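PDB 5I1V: CrmK from Actinoalloteichus sp. WH1-2216-6, which is a flavoenzyme oxidase with covalently bound FAD that takes part in recycling a shunt product during caerulomycin biosynthesis. Local coordinates for residues C65-V70 / P450-A455; A185-G190 / A391-R396. One frame throughout, in Å; residues are numbered along the deposited sequence.

Contact 1: C65-V70 / P450-A455; sequences CGEAFV and PDIDLA. With FAD (flavin-adenine dinucleotide), chain E.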
ATOM      1  N   CYS A  65     -11.286  11.979  -2.144  1.00 18.48           N
ATOM      2  CA  CYS A  65     -12.095  12.945  -2.953  1.00 18.44           C
ATOM      3  C   CYS A  65     -11.122  13.808  -3.765  1.00 19.98           C
ATOM      4  O   CYS A  65     -10.170  14.318  -3.178  1.00 19.24           O
ATOM      5  CB  CYS A  65     -12.808  13.925  -2.058  1.00 18.67           C
ATOM      6  SG  CYS A  65     -14.077  14.903  -2.898  1.00 21.04           S
ATOM      7  N   GLY A  66     -11.436  14.048  -5.022  1.00 21.67           N
ATOM      8  CA  GLY A  66     -10.640  14.930  -5.861  1.00 25.37           C
ATOM      9  C   GLY A  66     -10.864  16.414  -5.598  1.00 24.35           C
ATOM     10  O   GLY A  66     -10.060  17.211  -5.978  1.00 25.53           O
ATOM     11  N   GLU A  67     -11.902  16.784  -4.867  1.00 22.37           N
ATOM     12  CA  GLU A  67     -12.165  18.187  -4.536  1.00 22.62           C
ATOM     13  C   GLU A  67     -12.284  18.341  -3.027  1.00 23.38           C
ATOM     14  O   GLU A  67     -12.124  17.367  -2.304  1.00 23.74           O
ATOM     15  CB  GLU A  67     -13.470  18.635  -5.170  1.00 23.51           C
ATOM     16  CG  GLU A  67     -13.458  18.706  -6.676  1.00 23.33           C
ATOM     17  CD  GLU A  67     -12.645  19.884  -7.244  1.00 27.39           C
ATOM     18  OE1 GLU A  67     -12.765  20.110  -8.465  1.00 25.31           O
ATOM     19  OE2 GLU A  67     -11.905  20.580  -6.503  1.00 27.53           O
ATOM     20  N   ALA A  68     -12.587  19.545  -2.573  1.00 21.96           N
ATOM     21  CA  ALA A  68     -12.606  19.888  -1.165  1.00 23.48           C
ATOM     22  C   ALA A  68     -13.983  19.616  -0.537  1.00 22.05           C
ATOM     23  O   ALA A  68     -14.431  20.362   0.317  1.00 25.40           O
ATOM     24  CB  ALA A  68     -12.282  21.360  -0.974  1.00 25.00           C
ATOM     25  N   PHE A  69     -14.650  18.565  -0.946  1.00 22.06           N
ATOM     26  CA  PHE A  69     -16.012  18.321  -0.462  1.00 21.04           C
ATOM     27  C   PHE A  69     -16.011  18.018   1.001  1.00 21.78           C
ATOM     28  O   PHE A  69     -16.955  18.348   1.696  1.00 23.51           O
ATOM     29  CB  PHE A  69     -16.622  17.156  -1.215  1.00 22.76           C
ATOM     30  CG  PHE A  69     -16.831  17.424  -2.681  1.00 22.87           C
ATOM     31  CD1 PHE A  69     -16.686  18.695  -3.198  1.00 25.85           C
ATOM     32  CD2 PHE A  69     -17.258  16.422  -3.510  1.00 25.61           C
ATOM     33  CE1 PHE A  69     -16.930  18.945  -4.523  1.00 26.94           C
ATOM     34  CE2 PHE A  69     -17.524  16.667  -4.855  1.00 25.67           C
ATOM     35  CZ  PHE A  69     -17.339  17.938  -5.353  1.00 25.90           C
ATOM     36  N   VAL A  70     -14.970  17.347   1.478  1.00 20.20           N
ATOM     37  CA  VAL A  70     -14.926  16.992   2.923  1.00 19.01           C
ATOM     38  C   VAL A  70     -14.297  18.149   3.712  1.00 20.14           C
ATOM     39  O   VAL A  70     -14.753  18.496   4.780  1.00 19.22           O
ATOM     40  CB  VAL A  70     -14.100  15.705   3.146  1.00 18.42           C
ATOM     41  CG1 VAL A  70     -13.986  15.374   4.634  1.00 20.17           C
ATOM     42  CG2 VAL A  70     -14.594  14.493   2.367  1.00 18.29           C
ATOM     43  N   PRO A 450     -14.793  14.268  -9.426  1.00 21.54           N
ATOM     44  CA  PRO A 450     -15.495  15.545  -9.583  1.00 21.39           C
ATOM     45  C   PRO A 450     -14.568  16.686  -9.978  1.00 20.96           C
ATOM     46  O   PRO A 450     -13.456  16.751  -9.493  1.00 19.88           O
ATOM     47  CB  PRO A 450     -15.989  15.869  -8.182  1.00 20.88           C
ATOM     48  CG  PRO A 450     -14.987  15.175  -7.289  1.00 21.57           C
ATOM     49  CD  PRO A 450     -14.650  13.903  -8.001  1.00 21.89           C
ATOM     50  N   ASP A 451     -15.092  17.607 -10.766  1.00 20.60           N
ATOM     51  CA  ASP A 451     -14.273  18.744 -11.213  1.00 22.58           C
ATOM     52  C   ASP A 451     -15.104  19.989 -11.089  1.00 22.10           C
ATOM     53  O   ASP A 451     -16.018  20.198 -11.906  1.00 22.07           O
ATOM     54  CB  ASP A 451     -13.945  18.499 -12.650  1.00 23.92           C
ATOM     55  CG  ASP A 451     -13.192  19.639 -13.305  1.00 26.99           C
ATOM     56  OD1 ASP A 451     -12.806  20.633 -12.632  1.00 28.62           O
ATOM     57  OD2 ASP A 451     -12.996  19.494 -14.541  1.00 28.49           O
ATOM     58  N   ILE A 452     -14.783  20.850 -10.135  1.00 22.79           N
ATOM     59  CA  ILE A 452     -15.667  22.005  -9.906  1.00 23.78           C
ATOM     60  C   ILE A 452     -15.624  22.999 -11.082  1.00 28.08           C
ATOM     61  O   ILE A 452     -16.499  23.856 -11.188  1.00 28.69           O
ATOM     62  CB  ILE A 452     -15.415  22.776  -8.581  1.00 25.36           C
ATOM     63  CG1 ILE A 452     -14.007  23.392  -8.573  1.00 27.83           C
ATOM     64  CG2 ILE A 452     -15.788  21.872  -7.390  1.00 24.84           C
ATOM     65  CD1 ILE A 452     -13.591  24.163  -7.324  1.00 31.60           C
ATOM     66  N   ASP A 453     -14.610  22.879 -11.942  1.00 28.14           N
ATOM     67  CA  ASP A 453     -14.552  23.685 -13.188  1.00 29.65           C
ATOM     68  C   ASP A 453     -15.795  23.484 -14.070  1.00 31.34           C
ATOM     69  O   ASP A 453     -16.120  24.389 -14.831  1.00 29.67           O
ATOM     70  CB  ASP A 453     -13.281  23.413 -13.997  1.00 29.84           C
ATOM     71  CG  ASP A 453     -11.990  23.742 -13.225  1.00 32.67           C
ATOM     72  OD1 ASP A 453     -12.057  24.483 -12.224  1.00 32.31           O
ATOM     73  OD2 ASP A 453     -10.900  23.248 -13.615  1.00 32.32           O
ATOM     74  N   LEU A 454     -16.529  22.360 -13.937  1.00 27.88           N
ATOM     75  CA  LEU A 454     -17.736  22.153 -14.764  1.00 28.44           C
ATOM     76  C   LEU A 454     -18.871  23.055 -14.335  1.00 30.39           C
ATOM     77  O   LEU A 454     -19.830  23.181 -15.041  1.00 30.86           O
ATOM     78  CB  LEU A 454     -18.197  20.681 -14.844  1.00 28.13           C
ATOM     79  CG  LEU A 454     -17.188  19.613 -15.284  1.00 31.89           C
ATOM     80  CD1 LEU A 454     -17.840  18.242 -15.452  1.00 34.46           C
ATOM     81  CD2 LEU A 454     -16.405  19.981 -16.525  1.00 31.73           C
ATOM     82  N   ALA A 455     -18.772  23.686 -13.170  1.00 33.03           N
ATOM     83  CA  ALA A 455     -19.773  24.659 -12.756  1.00 36.30           C
ATOM     84  C   ALA A 455     -19.232  26.088 -12.867  1.00 35.92           C
ATOM     85  O   ALA A 455     -19.872  27.037 -12.418  1.00 40.48           O
ATOM     86  CB  ALA A 455     -20.234  24.365 -11.334  1.00 35.27           C
TER
HETATM   87  PA  FAD E 600     -13.634  10.589   0.707  1.00 17.22           P
HETATM   88  O1A FAD E 600     -12.743  11.742   0.317  1.00 15.45           O
HETATM   89  O2A FAD E 600     -13.533  10.142   2.136  1.00 14.76           O
HETATM   90  O5B FAD E 600     -15.127  10.912   0.343  1.00 16.74           O
HETATM   91  C5B FAD E 600     -15.563  11.154  -0.990  1.00 16.98           C
HETATM   92  C4B FAD E 600     -16.933  11.847  -0.949  1.00 16.83           C
HETATM   93  O4B FAD E 600     -17.870  10.877  -0.439  1.00 17.68           O
HETATM   94  C3B FAD E 600     -17.094  13.044  -0.037  1.00 17.71           C
HETATM   95  O3B FAD E 600     -18.150  13.844  -0.537  1.00 20.41           O
HETATM   96  C2B FAD E 600     -17.528  12.436   1.267  1.00 16.90           C
HETATM   97  O2B FAD E 600     -18.072  13.309   2.261  1.00 18.02           O
HETATM   98  C1B FAD E 600     -18.430  11.293   0.784  1.00 16.12           C
HETATM   99  N9A FAD E 600     -18.386  10.126   1.699  1.00 15.71           N
HETATM  100  C8A FAD E 600     -17.304   9.434   2.171  1.00 15.31           C
HETATM  101  N7A FAD E 600     -17.711   8.496   3.088  1.00 15.00           N
HETATM  102  C5A FAD E 600     -19.020   8.614   3.163  1.00 14.11           C
HETATM  103  C6A FAD E 600     -20.018   7.900   3.919  1.00 15.12           C
HETATM  104  N6A FAD E 600     -19.597   6.913   4.686  1.00 14.87           N
HETATM  105  N1A FAD E 600     -21.289   8.288   3.771  1.00 15.51           N
HETATM  106  C2A FAD E 600     -21.653   9.325   2.987  1.00 16.59           C
HETATM  107  N3A FAD E 600     -20.781  10.007   2.200  1.00 16.01           N
HETATM  108  C4A FAD E 600     -19.467   9.692   2.333  1.00 14.81           C
HETATM  109  N1  FAD E 600     -12.975   5.289  -8.654  1.00 25.95           N
HETATM  110  C2  FAD E 600     -13.319   4.242  -9.441  1.00 29.03           C
HETATM  111  O2  FAD E 600     -14.508   4.033  -9.709  1.00 30.05           O
HETATM  112  N3  FAD E 600     -12.414   3.386  -9.963  1.00 29.79           N
HETATM  113  C4  FAD E 600     -11.102   3.500  -9.796  1.00 25.46           C
HETATM  114  O4  FAD E 600     -10.312   2.657 -10.271  1.00 25.44           O
HETATM  115  C4X FAD E 600     -10.627   4.588  -8.954  1.00 25.81           C
HETATM  116  N5  FAD E 600      -9.296   4.768  -8.735  1.00 26.47           N
HETATM  117  C5X FAD E 600      -8.908   5.718  -7.870  1.00 25.88           C
HETATM  118  C6  FAD E 600      -7.566   5.815  -7.504  1.00 26.68           C
HETATM  119  C7  FAD E 600      -7.086   6.784  -6.623  1.00 25.67           C
HETATM  120  C7M FAD E 600      -5.595   6.820  -6.265  1.00 26.17           C
HETATM  121  C8  FAD E 600      -8.080   7.728  -6.070  1.00 23.51           C
HETATM  122  C8M FAD E 600      -7.667   8.828  -5.130  1.00 22.91           C
HETATM  123  C9  FAD E 600      -9.433   7.661  -6.423  1.00 23.02           C
HETATM  124  C9A FAD E 600      -9.886   6.681  -7.304  1.00 23.36           C
HETATM  125  N10 FAD E 600     -11.236   6.574  -7.662  1.00 21.51           N
HETATM  126  C10 FAD E 600     -11.645   5.512  -8.448  1.00 24.11           C
HETATM  127  C1' FAD E 600     -12.203   7.624  -7.344  1.00 19.85           C
HETATM  128  C2' FAD E 600     -12.924   7.310  -6.073  1.00 18.81           C
HETATM  129  O2' FAD E 600     -13.947   6.376  -6.354  1.00 21.00           O
HETATM  130  C3' FAD E 600     -13.474   8.529  -5.410  1.00 18.22           C
HETATM  131  O3' FAD E 600     -12.377   9.444  -5.140  1.00 17.92           O
HETATM  132  C4' FAD E 600     -14.253   8.170  -4.126  1.00 18.50           C
HETATM  133  O4' FAD E 600     -15.238   9.184  -3.927  1.00 19.37           O
HETATM  134  C5' FAD E 600     -13.316   8.071  -2.939  1.00 18.50           C
HETATM  135  O5' FAD E 600     -14.075   7.649  -1.806  1.00 17.14           O
HETATM  136  P   FAD E 600     -13.370   7.843  -0.399  1.00 17.24           P
HETATM  137  O1P FAD E 600     -11.995   7.284  -0.426  1.00 18.16           O
HETATM  138  O2P FAD E 600     -14.297   7.395   0.687  1.00 17.95           O
HETATM  139  O3P FAD E 600     -13.238   9.457  -0.337  1.00 17.24           O
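Glu67 reaches across to the loop 450-455 and takes the backbone N-H of Ile452 on its carboxylate: Ile452 N to Glu67 OE1 is 2.7 Å, nearly straight at 164°, with the donor 38° above the carboxylate plane. Glu67 CG lies 3.4 Å from Pro450 O, and a bend at chi2 (-73°) beyond it swings the carboxylate to the amide of Ile452. The tight part is here and at the proline, whose CB packs 3.7 Å from Phe69 CE2, while Glu67 CB, from the same segment as the ring, lies over one face near the rim. The looser side is the exposed side chain of Ile452, which rests against the carboxylate of Glu67 and brings its CG2 to the ring edge at 4.3 Å from Phe69 CE1. Asp451 OD1 accepts from Asp453 N in an Asx turn, and Lys341 bridges both Glu67 and Asp451, which would probably ease the closeness of the two acids. On the far side of 65-70 lies the cofactor: Cys65 N donates to FAD O1A at 2.9 Å, one of the phosphate contacts of a PCMH-type FAD domain. The contact thus joins that domain to the berberine-like C-terminal region. The loop 65-70 runs from strand 57-60 toward strand 77-80; the loop 450-455 comes after strand 442-444, and its Leu454 and Ala455 rest on helix 466-471.

Contact 2: A185-G190 / A391-R396; sequences AHTGGG and ATAVPR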
ATOM      1  N   ALA A 185     -30.666   5.537  -4.788  1.00 18.56           N
ATOM      2  CA  ALA A 185     -29.811   6.717  -4.734  1.00 18.57           C
ATOM      3  C   ALA A 185     -28.340   6.393  -4.472  1.00 18.05           C
ATOM      4  O   ALA A 185     -27.463   7.070  -4.941  1.00 18.91           O
ATOM      5  CB  ALA A 185     -30.308   7.671  -3.696  1.00 18.44           C
ATOM      6  N   HIS A 186     -28.103   5.331  -3.740  1.00 17.93           N
ATOM      7  CA  HIS A 186     -26.742   4.850  -3.490  1.00 18.58           C
ATOM      8  C   HIS A 186     -26.155   3.959  -4.563  1.00 18.34           C
ATOM      9  O   HIS A 186     -25.106   3.345  -4.348  1.00 18.97           O
ATOM     10  CB  HIS A 186     -26.710   4.169  -2.141  1.00 19.34           C
ATOM     11  CG  HIS A 186     -26.834   5.132  -1.007  1.00 21.30           C
ATOM     12  ND1 HIS A 186     -28.045   5.610  -0.554  1.00 21.61           N
ATOM     13  CD2 HIS A 186     -25.887   5.744  -0.263  1.00 22.78           C
ATOM     14  CE1 HIS A 186     -27.833   6.476   0.420  1.00 22.57           C
ATOM     15  NE2 HIS A 186     -26.531   6.586   0.599  1.00 23.80           N
ATOM     16  N   THR A 187     -26.786   3.878  -5.728  1.00 17.35           N
ATOM     17  CA  THR A 187     -26.253   3.087  -6.808  1.00 18.00           C
ATOM     18  C   THR A 187     -25.791   4.032  -7.906  1.00 18.64           C
ATOM     19  O   THR A 187     -25.941   3.740  -9.084  1.00 18.93           O
ATOM     20  CB  THR A 187     -27.237   2.082  -7.419  1.00 18.40           C
ATOM     21  OG1 THR A 187     -28.361   2.778  -7.998  1.00 20.31           O
ATOM     22  CG2 THR A 187     -27.745   1.086  -6.364  1.00 20.46           C
ATOM     23  N   GLY A 188     -25.218   5.140  -7.499  1.00 18.53           N
ATOM     24  CA  GLY A 188     -24.708   6.123  -8.426  1.00 19.75           C
ATOM     25  C   GLY A 188     -24.887   7.556  -8.026  1.00 19.26           C
ATOM     26  O   GLY A 188     -24.294   8.432  -8.674  1.00 20.58           O
ATOM     27  N   GLY A 189     -25.664   7.834  -6.983  1.00 19.40           N
ATOM     28  CA  GLY A 189     -25.909   9.223  -6.590  1.00 20.21           C
ATOM     29  C   GLY A 189     -24.693   9.958  -6.026  1.00 22.21           C
ATOM     30  O   GLY A 189     -24.580  11.194  -6.094  1.00 21.75           O
ATOM     31  N   GLY A 190     -23.772   9.190  -5.439  1.00 21.59           N
ATOM     32  CA  GLY A 190     -22.498   9.750  -5.025  1.00 22.66           C
ATOM     33  C   GLY A 190     -22.499  10.101  -3.554  1.00 21.54           C
ATOM     34  O   GLY A 190     -23.538  10.183  -2.944  1.00 21.75           O
ATOM     35  N   ALA A 391     -32.432   0.459 -13.478  1.00 30.30           N
ATOM     36  CA  ALA A 391     -32.450  -0.219 -12.193  1.00 32.33           C
ATOM     37  C   ALA A 391     -31.433   0.363 -11.205  1.00 26.99           C
ATOM     38  O   ALA A 391     -31.550   0.086 -10.012  1.00 25.40           O
ATOM     39  CB  ALA A 391     -32.231  -1.722 -12.354  1.00 32.85           C
ATOM     40  N   THR A 392     -30.494   1.187 -11.696  1.00 24.22           N
ATOM     41  CA  THR A 392     -29.506   1.892 -10.850  1.00 24.43           C
ATOM     42  C   THR A 392     -29.389   3.364 -11.245  1.00 23.19           C
ATOM     43  O   THR A 392     -29.880   3.771 -12.288  1.00 25.83           O
ATOM     44  CB  THR A 392     -28.093   1.196 -10.889  1.00 25.40           C
ATOM     45  OG1 THR A 392     -27.719   0.963 -12.242  1.00 28.72           O
ATOM     46  CG2 THR A 392     -28.171  -0.143 -10.195  1.00 25.72           C
ATOM     47  N   ALA A 393     -28.780   4.176 -10.387  1.00 22.48           N
ATOM     48  CA  ALA A 393     -28.709   5.588 -10.603  1.00 22.39           C
ATOM     49  C   ALA A 393     -27.541   5.979 -11.537  1.00 23.84           C
ATOM     50  O   ALA A 393     -27.565   7.044 -12.153  1.00 23.47           O
ATOM     51  CB  ALA A 393     -28.604   6.312  -9.281  1.00 25.11           C
ATOM     52  N   VAL A 394     -26.542   5.125 -11.662  1.00 21.61           N
ATOM     53  CA  VAL A 394     -25.359   5.447 -12.470  0.50 25.75           C
ATOM     54  C   VAL A 394     -25.692   5.612 -13.952  1.00 25.21           C
ATOM     55  O   VAL A 394     -26.367   4.739 -14.536  1.00 24.34           O
ATOM     56  CB  VAL A 394     -24.265   4.349 -12.406  0.50 25.61           C
ATOM     57  CG1 VAL A 394     -23.006   4.826 -13.125  0.50 28.21           C
ATOM     58  CG2 VAL A 394     -23.897   4.018 -10.991  0.50 26.56           C
ATOM     59  N   PRO A 395     -25.194   6.696 -14.595  1.00 29.60           N
ATOM     60  CA  PRO A 395     -25.292   6.765 -16.053  1.00 33.58           C
ATOM     61  C   PRO A 395     -24.631   5.574 -16.704  1.00 32.03           C
ATOM     62  O   PRO A 395     -23.613   5.082 -16.238  1.00 35.16           O
ATOM     63  CB  PRO A 395     -24.477   8.025 -16.398  1.00 33.76           C
ATOM     64  CG  PRO A 395     -24.683   8.898 -15.225  1.00 32.26           C
ATOM     65  CD  PRO A 395     -24.583   7.945 -14.071  1.00 29.60           C
ATOM     66  N   ARG A 396     -25.228   5.066 -17.751  1.00 29.78           N
ATOM     67  CA  ARG A 396     -24.584   4.016 -18.489  1.00 31.32           C
ATOM     68  C   ARG A 396     -24.569   4.391 -19.960  1.00 32.70           C
ATOM     69  O   ARG A 396     -25.276   5.283 -20.363  1.00 31.13           O
ATOM     70  CB  ARG A 396     -25.275   2.703 -18.183  1.00 31.25           C
ATOM     71  CG  ARG A 396     -24.804   2.179 -16.813  1.00 32.81           C
ATOM     72  CD  ARG A 396     -25.485   0.919 -16.443  1.00 31.20           C
ATOM     73  NE  ARG A 396     -25.636   0.746 -15.011  1.00 31.16           N
ATOM     74  CZ  ARG A 396     -25.112  -0.246 -14.287  1.00 27.78           C
ATOM     75  NH1 ARG A 396     -24.357  -1.177 -14.830  1.00 28.78           N
ATOM     76  NH2 ARG A 396     -25.392  -0.317 -13.008  1.00 24.61           N
TER
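Thr187 meets the backbone of Ala393 through two oxygens, and hydrogen bonding carries most of the polar contact. The well-formed bond is Ala393 N to Thr187 OG1, 2.8 Å at 154°. Thr187 O is shared by two weak bonds, from Ala393 N at 3.2 Å and from Val394 N at 3.0 Å. A chi1 of 62°, with OG1 between the backbone N and the carbonyl carbon of its own residue, puts the hydroxyl where it meets Ala393 N; it is also bonded to Trp184 O, in the last turn of helix 180-185. This is the segment where that helix ends: the chain turns through glycines, Gly188 to Gly190 among them, with Gly189 N bonding back to Ala185 O. Its partner 391-396 lies in the loop before strand 400-408 of the eight-stranded antiparallel sheet, and the end of helix 180-185 therefore meets a loop of that sheet. Gly188, having no side chain, lets its CA come to 4.2 Å from Val394 CA. Van der Waals contacts surround the bonds. The two threonines cross at about a right angle, Thr187 CB lying 3.7 Å from Thr392 CG2, and Ala393 CB comes to 4.0 Å from Gly188 CA. Within 391-396, Arg396 NH2 hydrogen-bonds Thr392 OG1 at 2.8 Å, the hydroxyl lying 22° out of the guanidinium plane, and the same nitrogen forms a salt bridge with Asp150.

Both contacts are largely buried, each centred about 13 Å from the middle of the chain, but contact 1 has an exposed edge at Ile452, whereas every touching residue of contact 2 is buried. Their centres are 19 Å apart and their nearest atoms about 8 Å, so they do not touch. Each joins two loops distant in sequence. Contact 1 uses a carboxylate, a proline and an aromatic ring beside the FAD phosphate and ribose; contact 2 relies on backbone amides, a threonine and close glycine packing, with the side chain of Val394 about 9 Å from FAD. Helix 466-471 borders both contacts, and helix 475-485 adds to contact 2 at Ala185.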